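Local coordinates for protein acyl-CoA thioester hydrolase HI0827 (Haemophilus influenzae Rd KW20, PDB 3BJK) that probably hydrolyses the thioester bond of a broad range of acyl-coenzyme A molecules, working as a hexamer built as a trimer of hotdog-fold dimers, at residues R19-P24 and G75-C80; C79-C84 and E97-K102. The protein carries 1 engineered substitution. One frame throughout, in Å; residues are numbered along the deposited sequence.

Contact 1. Residues R19-P24 and G75-C80; sequences RTLAMP and GDVVCC. With EDO (1,2-ethanediol), chain B.
Gly75 begins the pairing from its backbone, its N donating to Ala22 O over 2.8 Å while its own carbonyl oxygen is brushed by CD1 of Leu21. Its positive phi of 91° is one that would press a CB against the preceding carbonyl. Asp76 contributes its backbone too: Ala22 N points almost straight at Asp76 O, 3.0 Å away, and the methyl of Ala22 rests beside that same oxygen. The carboxylate of Asp76 turns elsewhere, to a salt bridge with Lys102. Val77 forms a non-hydrogen-bonded antiparallel pair with Leu21. The two branches of this valine divide the work, CG2 meeting Leu21 CD1 and CG1 lying over one face of the Arg19 guanidinium, 3.7 Å from Arg19 NE and offset toward the rim. Val78 forms the hydrogen-bonded pair with Thr20, receiving at its O the N-H of Thr20 and giving its own N to Thr20 O at 2.8 Å. On the opposite face of the sheet from Val77, its CG2 reaches the methyl of Ala22 at 4.1 Å, and the Val78 side chain also touches Trp37 of helix 35-54. Cys79 then pairs with Arg19. Its SG sits in the guanidinium plane, at the edge, 3.7 Å from Arg19 NE. Arg19 arrives there with an extended chain whose CG lies opposite the backbone N (chi1 -167°), running past both Cys79 and Val77. Beyond them NH1 binds O1 of an ethanediol, probably from the crystallisation liquor, at 2.9 Å, and NH2 forms a salt bridge with Glu52 of a second subunit. This is the antiparallel pairing of the first strand of a hotdog fold with strand 77-87, and Arg19, Thr20, Leu21 and Val77 bring it against that second subunit.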
# COMPACT_ATOMS: atom_id res chain seq x y z
N ARG C 19 -18.33 -4.75 -1.71
CA ARG C 19 -18.76 -3.40 -1.36
C ARG C 19 -17.68 -2.72 -0.53
O ARG C 19 -17.24 -3.25 0.51
CB ARG C 19 -20.06 -3.40 -0.56
CG ARG C 19 -20.70 -2.02 -0.45
CD ARG C 19 -22.15 -2.17 -0.02
NE ARG C 19 -22.99 -0.97 -0.07
CZ ARG C 19 -23.37 -0.21 0.95
NH1 ARG C 19 -22.95 -0.42 2.19
NH2 ARG C 19 -24.18 0.81 0.72
N THR C 20 -17.31 -1.52 -0.94
CA THR C 20 -16.22 -0.79 -0.31
C THR C 20 -16.34 0.74 -0.51
O THR C 20 -17.24 1.21 -1.17
CB THR C 20 -14.83 -1.34 -0.70
OG1 THR C 20 -13.88 -0.88 0.25
CG2 THR C 20 -14.36 -0.95 -2.06
N LEU C 21 -15.44 1.50 0.09
CA LEU C 21 -15.40 2.94 -0.08
C LEU C 21 -14.19 3.31 -0.93
O LEU C 21 -13.07 2.84 -0.69
CB LEU C 21 -15.30 3.62 1.28
CG LEU C 21 -15.60 5.13 1.19
CD1 LEU C 21 -17.09 5.36 1.14
CD2 LEU C 21 -15.00 5.89 2.34
N ALA C 22 -14.39 4.20 -1.90
CA ALA C 22 -13.28 4.71 -2.70
C ALA C 22 -12.45 5.71 -1.85
O ALA C 22 -12.97 6.67 -1.26
CB ALA C 22 -13.77 5.33 -3.97
N MET C 23 -11.16 5.40 -1.75
CA MET C 23 -10.20 6.15 -0.91
C MET C 23 -9.16 6.98 -1.71
O MET C 23 -8.82 6.60 -2.87
CB MET C 23 -9.48 5.16 -0.01
CG MET C 23 -10.31 4.45 1.09
SD MET C 23 -11.12 5.53 2.28
CE MET C 23 -9.86 5.89 3.53
N PRO C 24 -8.65 8.09 -1.09
CA PRO C 24 -7.61 8.96 -1.71
C PRO C 24 -6.35 8.20 -2.23
O PRO C 24 -5.85 8.54 -3.27
CB PRO C 24 -7.28 9.97 -0.63
CG PRO C 24 -8.54 10.06 0.16
CD PRO C 24 -9.05 8.65 0.22
N GLY C 75 -14.66 8.83 -1.91
CA GLY C 75 -15.80 8.93 -1.01
C GLY C 75 -17.07 8.26 -1.53
O GLY C 75 -18.02 8.13 -0.75
N ASP C 76 -17.11 7.85 -2.81
CA ASP C 76 -18.22 7.06 -3.39
C ASP C 76 -18.21 5.67 -2.72
O ASP C 76 -17.17 5.13 -2.45
CB ASP C 76 -18.01 6.79 -4.91
CG ASP C 76 -18.33 7.99 -5.81
OD1 ASP C 76 -18.80 9.04 -5.33
OD2 ASP C 76 -18.05 7.85 -7.03
N VAL C 77 -19.39 5.12 -2.47
CA VAL C 77 -19.53 3.72 -2.10
C VAL C 77 -19.49 2.96 -3.41
O VAL C 77 -20.17 3.35 -4.36
CB VAL C 77 -20.82 3.46 -1.37
CG1 VAL C 77 -21.03 1.96 -1.15
CG2 VAL C 77 -20.86 4.23 -0.06
N VAL C 78 -18.66 1.90 -3.47
CA VAL C 78 -18.45 1.13 -4.68
C VAL C 78 -18.86 -0.34 -4.46
O VAL C 78 -18.33 -1.00 -3.56
CB VAL C 78 -16.99 1.23 -5.16
CG1 VAL C 78 -16.74 0.40 -6.47
CG2 VAL C 78 -16.59 2.71 -5.36
N CYS C 79 -19.84 -0.80 -5.25
CA CYS C 79 -20.37 -2.19 -5.24
C CYS C 79 -20.05 -2.89 -6.53
O CYS C 79 -20.17 -2.27 -7.60
CB CYS C 79 -21.88 -2.20 -5.13
SG CYS C 79 -22.49 -1.42 -3.67
N CYS C 80 -19.76 -4.20 -6.44
CA CYS C 80 -19.55 -5.07 -7.63
C CYS C 80 -20.60 -6.16 -7.60
O CYS C 80 -20.77 -6.81 -6.59
CB CYS C 80 -18.16 -5.69 -7.64
SG CYS C 80 -16.80 -4.51 -7.90
C1 EDO B . -25.74 -0.45 4.36
O1 EDO B . -24.82 0.64 4.17
C2 EDO B . -26.69 -0.66 3.16
O2 EDO B . -27.25 0.57 2.65

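Contact 2. Residues C79-C84 and E97-K102; sequences CCYGQC and EVWVKK. With EDO (1,2-ethanediol), chain T.
The edge of the Tyr81 ring is directed at the face of Trp99 in an offset edge-to-face pair, the planes 87° apart and the centroid of the tyrosine ring 5.5 Å from that of the indole five-membered ring. The frame for this pair is a beta hairpin of the hotdog fold, strands 77-87 and 91-101, whose antiparallel ladder alternates regularly. Closest are Tyr81 CD1 and Trp99 CD1, 3.8 Å apart. Both side chains leave the same face of the sheet, and the matching first torsions, with CG anti to the carbonyl carbon (chi1 -65° for Tyr81), turn the rings toward each other. Glu97 O lies at the edge of both rings, near the plane of Tyr81 and in the plane of Trp99. Cys79 with Trp99 and Tyr81 with Glu97 are hydrogen-bonded pairs, each joined by two backbone bonds; Tyr81 N, for example, reaches Glu97 O at 2.8 Å. Between them Cys80 and Val98 make the non-hydrogen-bonded pair, and here weaker CA-H...O contacts close the gap, Cys80 CA approaching Glu97 O and Val98 CA approaching Cys79 O. The side chains of this middle pair project from the other face of the sheet, where Cys80 SG touches Val98 CG2 at 3.8 Å; Gln41 and Met42 of helix 35-54 pack against them. Farther along, Cys84 N donates to O1 of a second ethanediol, probably from the crystallisation liquor. On the aromatic face, Glu97 OE2 makes a salt bridge with Arg10, while OE1 accepts the indole N-H and holds the ring's rotation. Trp99 NE1 donates exactly within its ring plane to Glu97 OE1, 2.8 Å away, and meets the carboxylate from above, 40° out of its plane.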
# COMPACT_ATOMS: atom_id res chain seq x y z
N CYS C 79 -19.84 -0.80 -5.25
CA CYS C 79 -20.37 -2.19 -5.24
C CYS C 79 -20.05 -2.89 -6.53
O CYS C 79 -20.17 -2.27 -7.60
CB CYS C 79 -21.88 -2.20 -5.13
SG CYS C 79 -22.49 -1.42 -3.67
N CYS C 80 -19.76 -4.20 -6.44
CA CYS C 80 -19.55 -5.07 -7.63
C CYS C 80 -20.60 -6.16 -7.60
O CYS C 80 -20.77 -6.81 -6.59
CB CYS C 80 -18.16 -5.69 -7.64
SG CYS C 80 -16.80 -4.51 -7.90
N TYR C 81 -21.35 -6.28 -8.69
CA TYR C 81 -22.37 -7.31 -8.85
C TYR C 81 -21.98 -8.27 -9.94
O TYR C 81 -21.38 -7.89 -10.96
CB TYR C 81 -23.72 -6.70 -9.19
CG TYR C 81 -24.31 -5.85 -8.13
CD1 TYR C 81 -24.00 -4.49 -8.05
CD2 TYR C 81 -25.21 -6.38 -7.19
CE1 TYR C 81 -24.54 -3.70 -7.10
CE2 TYR C 81 -25.74 -5.59 -6.21
CZ TYR C 81 -25.41 -4.24 -6.17
OH TYR C 81 -26.00 -3.42 -5.23
N GLY C 82 -22.30 -9.54 -9.70
CA GLY C 82 -21.91 -10.61 -10.58
C GLY C 82 -23.10 -11.41 -11.05
O GLY C 82 -24.02 -11.66 -10.28
N GLN C 83 -23.08 -11.77 -12.32
CA GLN C 83 -24.02 -12.67 -12.92
C GLN C 83 -23.23 -13.77 -13.67
O GLN C 83 -22.55 -13.48 -14.66
CB GLN C 83 -24.93 -11.90 -13.87
CG GLN C 83 -25.94 -12.74 -14.54
CD GLN C 83 -26.79 -11.94 -15.49
OE1 GLN C 83 -26.65 -10.71 -15.60
NE2 GLN C 83 -27.67 -12.63 -16.21
N CYS C 84 -23.37 -15.02 -13.21
CA CYS C 84 -22.73 -16.12 -13.90
C CYS C 84 -23.51 -16.39 -15.20
O CYS C 84 -24.72 -16.60 -15.15
CB CYS C 84 -22.62 -17.34 -13.00
SG CYS C 84 -22.03 -18.79 -13.86
N GLU C 97 -20.70 -5.95 -12.97
CA GLU C 97 -20.99 -4.53 -13.07
C GLU C 97 -20.57 -3.84 -11.77
O GLU C 97 -20.83 -4.36 -10.64
CB GLU C 97 -22.44 -4.27 -13.23
CG GLU C 97 -23.10 -4.92 -14.44
CD GLU C 97 -24.54 -4.45 -14.65
OE1 GLU C 97 -25.24 -4.08 -13.65
OE2 GLU C 97 -25.00 -4.45 -15.81
N VAL C 98 -19.89 -2.72 -11.95
CA VAL C 98 -19.52 -1.78 -10.87
C VAL C 98 -20.44 -0.61 -10.82
O VAL C 98 -20.68 0.06 -11.82
CB VAL C 98 -18.08 -1.28 -10.97
CG1 VAL C 98 -17.73 -0.50 -9.73
CG2 VAL C 98 -17.11 -2.45 -11.13
N TRP C 99 -21.02 -0.43 -9.63
CA TRP C 99 -21.99 0.57 -9.36
C TRP C 99 -21.47 1.41 -8.18
O TRP C 99 -20.83 0.89 -7.26
CB TRP C 99 -23.33 -0.08 -8.98
CG TRP C 99 -24.11 -0.68 -10.14
CD1 TRP C 99 -23.88 -1.88 -10.79
CD2 TRP C 99 -25.26 -0.12 -10.73
NE1 TRP C 99 -24.81 -2.06 -11.75
CE2 TRP C 99 -25.67 -1.00 -11.76
CE3 TRP C 99 -25.99 1.06 -10.52
CZ2 TRP C 99 -26.76 -0.74 -12.56
CZ3 TRP C 99 -27.08 1.32 -11.32
CH2 TRP C 99 -27.47 0.41 -12.33
N VAL C 100 -21.77 2.68 -8.25
CA VAL C 100 -21.47 3.67 -7.20
C VAL C 100 -22.77 4.17 -6.56
O VAL C 100 -23.83 4.28 -7.21
CB VAL C 100 -20.67 4.86 -7.82
CG1 VAL C 100 -20.84 6.12 -7.07
CG2 VAL C 100 -19.18 4.49 -8.01
N LYS C 101 -22.67 4.49 -5.27
CA LYS C 101 -23.70 5.24 -4.53
C LYS C 101 -23.08 6.48 -3.87
O LYS C 101 -22.06 6.37 -3.16
CB LYS C 101 -24.32 4.32 -3.46
CG LYS C 101 -25.47 4.93 -2.64
CD LYS C 101 -25.90 3.93 -1.53
CE LYS C 101 -27.07 4.36 -0.76
NZ LYS C 101 -27.55 3.35 0.24
N LYS C 102 -23.68 7.65 -4.13
CA LYS C 102 -23.30 8.91 -3.51
C LYS C 102 -23.96 9.00 -2.13
O LYS C 102 -25.19 9.11 -2.03
CB LYS C 102 -23.80 10.13 -4.32
CG LYS C 102 -23.42 10.19 -5.79
CD LYS C 102 -21.95 10.07 -5.95
CE LYS C 102 -21.39 11.05 -6.97
NZ LYS C 102 -19.89 10.95 -7.01
C1 EDO T . -25.57 -15.40 -9.81
O1 EDO T . -25.37 -15.52 -11.23
C2 EDO T . -24.93 -16.58 -9.07
O2 EDO T . -25.80 -17.73 -8.86

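Overall arrangement
Contacts 1 and 2 illustrate how an inner strand of a hotdog sheet is held from two neighbours at once: strand 77-87 pairs with 15-21 in contact 1 and with 91-101 in contact 2, their centres about 11 Å apart. Cys79 and Cys80 belong to both. The contacts also touch directly. Asp76 OD1 bridges to Lys102 NZ at 2.8 Å, Val77 O probably accepts the N-H of Lys101 at 2.9 Å, and Val78 CG1 packs on Val98 CG1 at 3.5 Å. Glu52 of the second subunit meets both Arg19 and Lys101, tying the two contacts to one inter-subunit charge cluster. Helix 35-54 packs against Val78, Cys80 and Val98, on one face of the shared sheet.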